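Complement factor MASP-3 (Homo sapiens, PDB 3DEM) is a serine protease of the complement lectin pathway that associates, through its CUB1-EGF-CUB2 region, with mannan-binding lectin and ficolins. Local coordinates at residues K60-E64 and D65-A69; Q11-S14 and P15-D19. All coordinates share one frame; numbering follows the deposited sequence.

Contact 1: K60-E64 and D65-A69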
loop_
_atom_site.group_PDB
_atom_site.type_symbol
_atom_site.label_atom_id
_atom_site.label_comp_id
_atom_site.label_asym_id
_atom_site.label_seq_id
_atom_site.Cartn_x
_atom_site.Cartn_y
_atom_site.Cartn_z
ATOM N N LYS A 60 -10.848 -18.126 -16.088
ATOM C CA LYS A 60 -11.601 -18.270 -14.852
ATOM C C LYS A 60 -10.714 -17.875 -13.672
ATOM O O LYS A 60 -9.604 -18.395 -13.514
ATOM C CB LYS A 60 -12.061 -19.720 -14.710
ATOM C CG LYS A 60 -13.000 -20.003 -13.556
ATOM C CD LYS A 60 -13.334 -21.493 -13.512
ATOM C CE LYS A 60 -14.471 -21.792 -12.547
ATOM N NZ LYS A 60 -14.915 -23.223 -12.606
ATOM N N VAL A 61 -11.198 -16.950 -12.852
ATOM C CA VAL A 61 -10.458 -16.507 -11.674
ATOM C C VAL A 61 -11.215 -16.910 -10.420
ATOM O O VAL A 61 -12.371 -16.518 -10.233
ATOM C CB VAL A 61 -10.261 -14.975 -11.671
ATOM C CG1 VAL A 61 -9.466 -14.540 -10.446
ATOM C CG2 VAL A 61 -9.572 -14.520 -12.959
ATOM N N GLU A 62 -10.572 -17.691 -9.561
ATOM C CA GLU A 62 -11.262 -18.242 -8.398
ATOM C C GLU A 62 -10.360 -18.426 -7.181
ATOM O O GLU A 62 -9.136 -18.329 -7.275
ATOM C CB GLU A 62 -11.902 -19.585 -8.761
ATOM C CG GLU A 62 -10.894 -20.684 -9.020
ATOM C CD GLU A 62 -11.490 -21.874 -9.748
ATOM O OE1 GLU A 62 -12.665 -22.218 -9.484
ATOM O OE2 GLU A 62 -10.778 -22.467 -10.585
ATOM N N THR A 63 -10.981 -18.684 -6.037
ATOM C CA THR A 63 -10.256 -19.093 -4.842
ATOM C C THR A 63 -10.481 -20.586 -4.644
ATOM O O THR A 63 -10.938 -21.275 -5.556
ATOM C CB THR A 63 -10.716 -18.326 -3.591
ATOM O OG1 THR A 63 -12.049 -18.715 -3.245
ATOM C CG2 THR A 63 -10.676 -16.831 -3.837
ATOM N N GLU A 64 -10.169 -21.086 -3.454
ATOM C CA GLU A 64 -10.298 -22.514 -3.182
ATOM C C GLU A 64 -11.753 -22.962 -3.019
ATOM O O GLU A 64 -12.038 -24.158 -3.015
ATOM C CB GLU A 64 -9.470 -22.911 -1.952
ATOM C CG GLU A 64 -9.619 -21.971 -0.752
ATOM C CD GLU A 64 -8.782 -20.703 -0.884
ATOM O OE1 GLU A 64 -7.565 -20.751 -0.602
ATOM O OE2 GLU A 64 -9.343 -19.652 -1.260
ATOM N N ASP A 65 -12.671 -22.005 -2.898
ATOM C CA ASP A 65 -14.074 -22.330 -2.634
ATOM C C ASP A 65 -15.051 -21.325 -3.241
ATOM O O ASP A 65 -16.239 -21.335 -2.917
ATOM C CB ASP A 65 -14.312 -22.430 -1.122
ATOM C CG ASP A 65 -13.994 -21.133 -0.391
ATOM O OD1 ASP A 65 -14.060 -21.111 0.854
ATOM O OD2 ASP A 65 -13.672 -20.131 -1.059
ATOM N N GLN A 66 -14.554 -20.464 -4.122
ATOM C CA GLN A 66 -15.354 -19.356 -4.625
ATOM C C GLN A 66 -14.849 -18.879 -5.984
ATOM O O GLN A 66 -13.676 -18.553 -6.134
ATOM C CB GLN A 66 -15.312 -18.211 -3.606
ATOM C CG GLN A 66 -15.993 -16.915 -4.025
ATOM C CD GLN A 66 -15.824 -15.818 -2.977
ATOM O OE1 GLN A 66 -15.544 -16.095 -1.807
ATOM N NE2 GLN A 66 -15.989 -14.565 -3.395
ATOM N N VAL A 67 -15.738 -18.840 -6.971
ATOM C CA VAL A 67 -15.392 -18.297 -8.278
ATOM C C VAL A 67 -15.565 -16.781 -8.267
ATOM O O VAL A 67 -16.662 -16.274 -8.042
ATOM C CB VAL A 67 -16.233 -18.929 -9.409
ATOM C CG1 VAL A 67 -15.924 -18.265 -10.749
ATOM C CG2 VAL A 67 -15.975 -20.424 -9.483
ATOM N N LEU A 68 -14.469 -16.069 -8.504
ATOM C CA LEU A 68 -14.468 -14.611 -8.455
ATOM C C LEU A 68 -14.936 -13.978 -9.761
ATOM O O LEU A 68 -15.693 -13.004 -9.748
ATOM C CB LEU A 68 -13.074 -14.093 -8.098
ATOM C CG LEU A 68 -12.471 -14.606 -6.789
ATOM C CD1 LEU A 68 -11.041 -14.117 -6.622
ATOM C CD2 LEU A 68 -13.321 -14.186 -5.605
ATOM N N ALA A 69 -14.478 -14.529 -10.882
ATOM C CA ALA A 69 -14.812 -13.978 -12.186
ATOM C C ALA A 69 -14.545 -14.972 -13.305
ATOM O O ALA A 69 -13.687 -15.841 -13.178
ATOM C CB ALA A 69 -14.041 -12.682 -12.426
#

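Contact 2: Q11-S14 and P15-D19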
loop_
_atom_site.group_PDB
_atom_site.type_symbol
_atom_site.label_atom_id
_atom_site.label_comp_id
_atom_site.label_asym_id
_atom_site.label_seq_id
_atom_site.Cartn_x
_atom_site.Cartn_y
_atom_site.Cartn_z
ATOM N N GLN A 11 3.639 -11.792 -13.906
ATOM C CA GLN A 11 2.947 -11.649 -15.181
ATOM C C GLN A 11 2.508 -13.015 -15.671
ATOM O O GLN A 11 3.194 -14.011 -15.454
ATOM C CB GLN A 11 3.871 -11.060 -16.248
ATOM C CG GLN A 11 4.447 -9.690 -15.950
ATOM C CD GLN A 11 5.249 -9.138 -17.126
ATOM O OE1 GLN A 11 6.392 -8.701 -16.966
ATOM N NE2 GLN A 11 4.654 -9.168 -18.315
ATOM N N ILE A 12 1.375 -13.058 -16.356
ATOM C CA ILE A 12 0.876 -14.300 -16.932
ATOM C C ILE A 12 0.319 -14.025 -18.323
ATOM O O ILE A 12 -0.345 -13.014 -18.541
ATOM C CB ILE A 12 -0.229 -14.913 -16.054
ATOM C CG1 ILE A 12 0.343 -15.386 -14.719
ATOM C CG2 ILE A 12 -0.894 -16.072 -16.758
ATOM C CD1 ILE A 12 -0.731 -15.687 -13.692
ATOM N N GLN A 13 0.600 -14.927 -19.257
ATOM C CA GLN A 13 0.106 -14.827 -20.624
ATOM C C GLN A 13 -0.544 -16.139 -21.013
ATOM O O GLN A 13 -0.252 -17.180 -20.428
ATOM C CB GLN A 13 1.260 -14.567 -21.601
ATOM C CG GLN A 13 2.167 -13.408 -21.235
ATOM C CD GLN A 13 3.405 -13.352 -22.096
ATOM O OE1 GLN A 13 3.704 -14.289 -22.846
ATOM N NE2 GLN A 13 4.139 -12.249 -22.002
ATOM N N SER A 14 -1.417 -16.091 -22.013
ATOM C CA SER A 14 -1.961 -17.306 -22.605
ATOM C C SER A 14 -0.877 -18.014 -23.417
ATOM O O SER A 14 0.055 -17.372 -23.916
ATOM C CB SER A 14 -3.143 -16.965 -23.510
ATOM O OG SER A 14 -2.793 -15.923 -24.402
ATOM N N PRO A 15 -0.989 -19.345 -23.548
ATOM C CA PRO A 15 -0.065 -20.086 -24.403
ATOM C C PRO A 15 -0.025 -19.484 -25.803
ATOM O O PRO A 15 -1.077 -19.250 -26.407
ATOM C CB PRO A 15 -0.680 -21.486 -24.459
ATOM C CG PRO A 15 -1.479 -21.601 -23.219
ATOM C CD PRO A 15 -1.979 -20.221 -22.899
ATOM N N GLY A 16 1.181 -19.212 -26.296
ATOM C CA GLY A 16 1.357 -18.687 -27.641
ATOM C C GLY A 16 1.460 -17.177 -27.747
ATOM O O GLY A 16 1.958 -16.660 -28.745
ATOM N N TYR A 17 0.987 -16.467 -26.724
ATOM C CA TYR A 17 1.003 -15.003 -26.725
ATOM C C TYR A 17 2.364 -14.485 -27.175
ATOM O O TYR A 17 3.390 -15.012 -26.756
ATOM C CB TYR A 17 0.654 -14.459 -25.334
ATOM C CG TYR A 17 0.507 -12.950 -25.274
ATOM C CD1 TYR A 17 -0.742 -12.348 -25.395
ATOM C CD2 TYR A 17 1.618 -12.128 -25.100
ATOM C CE1 TYR A 17 -0.881 -10.968 -25.346
ATOM C CE2 TYR A 17 1.492 -10.749 -25.053
ATOM C CZ TYR A 17 0.240 -10.174 -25.175
ATOM O OH TYR A 17 0.109 -8.803 -25.124
ATOM N N PRO A 18 2.382 -13.443 -28.027
ATOM C CA PRO A 18 1.235 -12.696 -28.544
ATOM C C PRO A 18 0.572 -13.313 -29.781
ATOM O O PRO A 18 -0.289 -12.681 -30.396
ATOM C CB PRO A 18 1.851 -11.346 -28.906
ATOM C CG PRO A 18 3.244 -11.682 -29.322
ATOM C CD PRO A 18 3.657 -12.910 -28.542
ATOM N N ASP A 19 0.973 -14.526 -30.152
ATOM C CA ASP A 19 0.322 -15.227 -31.250
ATOM C C ASP A 19 -0.969 -15.870 -30.766
ATOM O O ASP A 19 -1.198 -15.988 -29.562
ATOM C CB ASP A 19 1.244 -16.296 -31.827
ATOM C CG ASP A 19 2.443 -15.706 -32.522
ATOM O OD1 ASP A 19 2.250 -14.924 -33.478
ATOM O OD2 ASP A 19 3.577 -16.030 -32.113
HETATM O O HOH W 1 -2.108 -16.495 -27.036
#

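Contact 1: K60-E64 and D65-A69
Val-61 faces both Leu-68 and Ala-69 across the antiparallel hairpin of strands 58-62 and 67-71, which makes this a classic beta bulge at the outer edge of a four-stranded CUB sheet. Its carbonyl oxygen is gripped twice: Ala-69 N lies 3.0 Å from Val-61 O and Leu-68 N 2.8 Å from it, both within the carbonyl plane. The Leu-68 bond is the more bent, with an N-H...O angle of 135°. The reciprocal bond from Val-61 N to Ala-69 O, at 2.7 Å, is almost straight. One residue further along, Glu-62 pairs with Val-67 as a non-hydrogen-bonded pair. Here the Val-67 branch CG2 meets two side chains of the other strand, with Lys-60 CE 3.7 Å away and Glu-62 OE1 at 3.8 Å. The extended lysine chain crosses the valine at roughly a right angle, and its NZ makes a salt bridge with Glu-62 OE1, but a long one.

The turn is closed by Thr-63 N, which donates to Gln-66 O over 2.7 Å. Thr-63 also divides its two branches between different partners. With chi1 at 69°, OG1 sits between the backbone N and the carbonyl carbon, on the side of the turn, whereas CG2 lies anti to the carbonyl carbon and meets Leu-68 CD1 at 3.9 Å. Leu-68 CD1 also approaches Val-61 CG1, so the threonine methyl, Val-61 CG1 and Leu-68 CD1 come together on one side of the hairpin. Pro-91 touches both Thr-63 and Leu-68, and Met-95 of strand 94-101 packs on Val-61. At the tip, Thr-63 OG1 donates to Asp-65 OD2 over 3.1 Å, meeting that oxygen nearly in line with its bond to CG.

Contact 2: Q11-S14 and P15-D19
The Tyr-17 ring and the Gln-13 amide meet with their planes 47° apart, where strand 9-13 of the CUB domain runs into a type II beta turn spanning Ser-14 to Tyr-17. Gln-13 CD approaches the ring obliquely, 3.7 Å from Tyr-17 CD2, and the two side chains cross at about a right angle. One ring face carries Pro-18 CB, 3.8 Å above the plane and displaced toward the rim; the peptide bond before that proline is cis. Ser-14 OG lies at the ring's edge, near its plane. Tyr-17 holds its CG opposite the backbone N (chi1 -174°), which turns the ring back alongside the end of the strand. Asp-113 also touches Gln-13 and Tyr-17, while Phe-151 of the second subunit packs on Tyr-17 and Pro-18.

Tyr-17 N donates to Ser-14 O over 3.1 Å, coming from above the carbonyl plane. Pro-15 and Gly-16 take the two central places of the turn. Gly-16, at the third position, has a positive phi of 95°, a conformation that glycine adopts readily. A type VI turn from Gly-16 to Asp-19, with the cis proline in its third place, overlaps the first: Asp-19 N donates to Gly-16 O over 2.7 Å. Buried Ser-14 is tied to strand 111-120 as well, its OG bonding to Phe-112 N. That same OG hydrogen-bonds a water at 2.8 Å, and the water donates to Asp-19 O at 2.7 Å.

Contact 2 comes first along the chain, and both contacts belong to the N-terminal CUB domain, on its two different four-stranded sheets. Their centres are 21 Å apart and their nearest atoms about 9 Å, without touching. Strand 94-101 connects them: it bonds through its backbone to Lys-60 and Glu-62 of contact 1, while its Ile-97 and Phe-99 pack on Ile-12 and Pro-15 of contact 2. The Ser-14 side chain is about 12 Å from a bound calcium ion. Glu-49, Asp-57, Asp-102 and Ser-104 form this domain's calcium site; Asp-57 immediately precedes strand 58-62, whereas contact 1 begins toward that strand's other end and continues through the turn into strand 67-71.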